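Local coordinates for molybdopterin biosynthesis protein MoaB (Sulfolobus tokodaii, PDB 3IWT) that probably takes part in molybdenum cofactor biosynthesis, as a MoaB/MogA-family protein with a probable molybdopterin-binding domain, at residues D108-E112 with G113-V117. Sequence-based numbering, arbitrary orientation.
Sequences DREIE and GFSDV
I111 and F114 form the tight side of this strand-to-helix junction. The backbone N of F114 donates to I111 O at 3.1 Å with an N-H...O angle of 154°. Beside that bond, I111 CG2 lies 4.4 Å from F114 CB. F114 holds its ring anti to its own N (chi1 -178°), which carries it away from I111 and edge-to-face against Y148 and against Y133 of the second subunit; branched, buried I111 packs against A139 and I141 of strand 138-142. Here strand 109-110, outermost in the mixed sheet of this chain and entered through a classic beta bulge at D108 and R109, passes through an inverse gamma turn centred on I111 into helix 112-123, where G113 has no side chain to place in its buried position. The other side is looser and watery. E110, long and extended, reaches toward S115, and in one modelled conformer of each a water bridges them, donating to E110 OE2 and, at 2.7 Å, to S115 OG. Both side chains have a second conformer, so the link may not be permanent. Such a polar pair suits a partly exposed position. E112 instead sends its carboxylate to R104 of the second subunit in a salt bridge.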
ATOM      1  N   ASP A 108      -3.944   8.167 -12.193  1.00 45.00           N
ATOM      2  CA  ASP A 108      -4.394   6.862 -12.681  1.00 45.61           C
ATOM      3  C   ASP A 108      -3.216   5.855 -12.708  1.00 45.04           C
ATOM      4  O   ASP A 108      -3.347   4.738 -12.236  1.00 43.00           O
ATOM      5  CB  ASP A 108      -4.985   6.985 -14.077  1.00 45.10           C
ATOM      6  CG  ASP A 108      -6.245   7.872 -14.128  1.00 47.57           C
ATOM      7  OD1 ASP A 108      -6.782   8.257 -13.083  1.00 54.71           O
ATOM      8  OD2 ASP A 108      -6.704   8.158 -15.244  1.00 47.20           O
ATOM      9  N   ARG A 109      -2.086   6.309 -13.273  1.00 44.98           N
ATOM     10  CA  ARG A 109      -0.818   5.569 -13.347  0.50 45.65           C
ATOM     11  C   ARG A 109       0.309   6.560 -13.037  1.00 44.61           C
ATOM     12  O   ARG A 109       0.331   7.644 -13.628  1.00 44.29           O
ATOM     13  CB  ARG A 109      -0.599   5.025 -14.770  0.50 45.62           C
ATOM     14  CG  ARG A 109      -1.763   4.199 -15.300  0.50 47.18           C
ATOM     15  CD  ARG A 109      -1.411   3.475 -16.602  0.50 47.56           C
ATOM     16  NE  ARG A 109      -1.620   4.324 -17.769  0.50 49.59           N
ATOM     17  CZ  ARG A 109      -1.379   3.948 -19.024  0.50 48.92           C
ATOM     18  NH1 ARG A 109      -0.876   2.741 -19.293  0.50 50.05           N
ATOM     19  NH2 ARG A 109      -1.635   4.792 -20.009  0.50 46.54           N
ATOM     20  N   GLU A 110       1.224   6.211 -12.123  1.00 44.27           N
ATOM     21  CA  GLU A 110       2.435   7.009 -11.936  0.60 44.34           C
ATOM     22  C   GLU A 110       3.372   6.674 -13.094  1.00 43.54           C
ATOM     23  O   GLU A 110       3.533   5.509 -13.474  1.00 41.91           O
ATOM     24  CB  GLU A 110       3.189   6.781 -10.590  0.60 44.97           C
ATOM     25  CG  GLU A 110       4.363   7.827 -10.339  0.60 44.45           C
ATOM     26  CD  GLU A 110       5.414   7.450  -9.252  0.60 46.48           C
ATOM     27  OE1 GLU A 110       5.218   6.443  -8.590  0.60 49.47           O
ATOM     28  OE2 GLU A 110       6.468   8.164  -9.094  0.60 49.33           O
ATOM     29  N   ILE A 111       4.023   7.695 -13.634  1.00 42.86           N
ATOM     30  CA  ILE A 111       5.100   7.446 -14.599  1.00 42.80           C
ATOM     31  C   ILE A 111       6.335   7.252 -13.697  1.00 42.72           C
ATOM     32  O   ILE A 111       7.070   8.200 -13.393  1.00 42.50           O
ATOM     33  CB  ILE A 111       5.267   8.584 -15.649  1.00 42.35           C
ATOM     34  CG1 ILE A 111       3.956   8.714 -16.452  1.00 43.52           C
ATOM     35  CG2 ILE A 111       6.429   8.280 -16.613  1.00 42.37           C
ATOM     36  CD1 ILE A 111       3.784  10.023 -17.205  1.00 42.15           C
ATOM     37  N   GLU A 112       6.540   5.999 -13.298  1.00 41.92           N
ATOM     38  CA  GLU A 112       7.377   5.657 -12.170  1.00 43.41           C
ATOM     39  C   GLU A 112       8.812   6.136 -12.389  1.00 43.71           C
ATOM     40  O   GLU A 112       9.444   6.701 -11.469  1.00 44.60           O
ATOM     41  CB  GLU A 112       7.350   4.131 -11.940  1.00 43.95           C
ATOM     42  CG  GLU A 112       5.924   3.562 -11.689  1.00 45.66           C
ATOM     43  CD  GLU A 112       5.885   2.041 -11.551  1.00 46.28           C
ATOM     44  OE1 GLU A 112       6.931   1.370 -11.673  1.00 46.67           O
ATOM     45  OE2 GLU A 112       4.789   1.505 -11.300  1.00 45.48           O
ATOM     46  N   GLY A 113       9.306   5.934 -13.611  1.00 42.79           N
ATOM     47  CA  GLY A 113      10.683   6.256 -13.967  1.00 42.56           C
ATOM     48  C   GLY A 113      11.019   7.734 -14.057  1.00 42.00           C
ATOM     49  O   GLY A 113      12.196   8.095 -14.075  1.00 42.51           O
ATOM     50  N   PHE A 114      10.026   8.618 -14.121  1.00 42.64           N
ATOM     51  CA  PHE A 114      10.344  10.032 -14.164  1.00 42.54           C
ATOM     52  C   PHE A 114      11.151  10.457 -12.928  1.00 42.28           C
ATOM     53  O   PHE A 114      12.073  11.241 -13.054  1.00 42.26           O
ATOM     54  CB  PHE A 114       9.103  10.940 -14.302  1.00 43.84           C
ATOM     55  CG  PHE A 114       9.459  12.405 -14.382  1.00 43.45           C
ATOM     56  CD1 PHE A 114       9.786  13.001 -15.601  1.00 44.77           C
ATOM     57  CD2 PHE A 114       9.494  13.177 -13.229  1.00 44.49           C
ATOM     58  CE1 PHE A 114      10.142  14.326 -15.650  1.00 45.37           C
ATOM     59  CE2 PHE A 114       9.854  14.499 -13.280  1.00 45.69           C
ATOM     60  CZ  PHE A 114      10.177  15.076 -14.479  1.00 44.92           C
ATOM     61  N   SER A 115      10.767   9.972 -11.744  1.00 42.04           N
ATOM     62  CA  SER A 115      11.434  10.369 -10.504  0.50 41.63           C
ATOM     63  C   SER A 115      12.943  10.024 -10.497  1.00 42.07           C
ATOM     64  O   SER A 115      13.781  10.891 -10.229  1.00 41.84           O
ATOM     65  CB  SER A 115      10.724   9.784  -9.273  0.50 41.61           C
ATOM     66  OG  SER A 115      10.501   8.396  -9.417  0.50 38.87           O
ATOM     67  N   ASP A 116      13.293   8.779 -10.790  1.00 41.56           N
ATOM     68  CA  ASP A 116      14.715   8.401 -10.797  1.00 41.61           C
ATOM     69  C   ASP A 116      15.528   8.954 -11.968  1.00 41.23           C
ATOM     70  O   ASP A 116      16.707   9.317 -11.812  1.00 40.70           O
ATOM     71  CB  ASP A 116      14.900   6.869 -10.617  1.00 42.05           C
ATOM     72  CG  ASP A 116      14.080   6.056 -11.580  1.00 41.96           C
ATOM     73  OD1 ASP A 116      12.892   5.838 -11.261  1.00 42.02           O
ATOM     74  OD2 ASP A 116      14.611   5.645 -12.648  1.00 42.57           O
ATOM     75  N   VAL A 117      14.919   9.034 -13.154  1.00 40.99           N
ATOM     76  CA  VAL A 117      15.610   9.624 -14.295  1.00 40.86           C
ATOM     77  C   VAL A 117      15.852  11.135 -14.089  1.00 40.59           C
ATOM     78  O   VAL A 117      16.910  11.648 -14.455  1.00 39.86           O
ATOM     79  CB  VAL A 117      14.910   9.324 -15.622  1.00 40.97           C
ATOM     80  CG1 VAL A 117      15.666  10.015 -16.789  1.00 37.32           C
ATOM     81  CG2 VAL A 117      14.828   7.814 -15.842  1.00 40.41           C
TER
HETATM   82  O   HOH W   1       7.424   9.771 -11.293  1.00 28.03           O
HETATM   83  O   HOH W   2       8.826   6.461  -8.604  1.00 57.71           O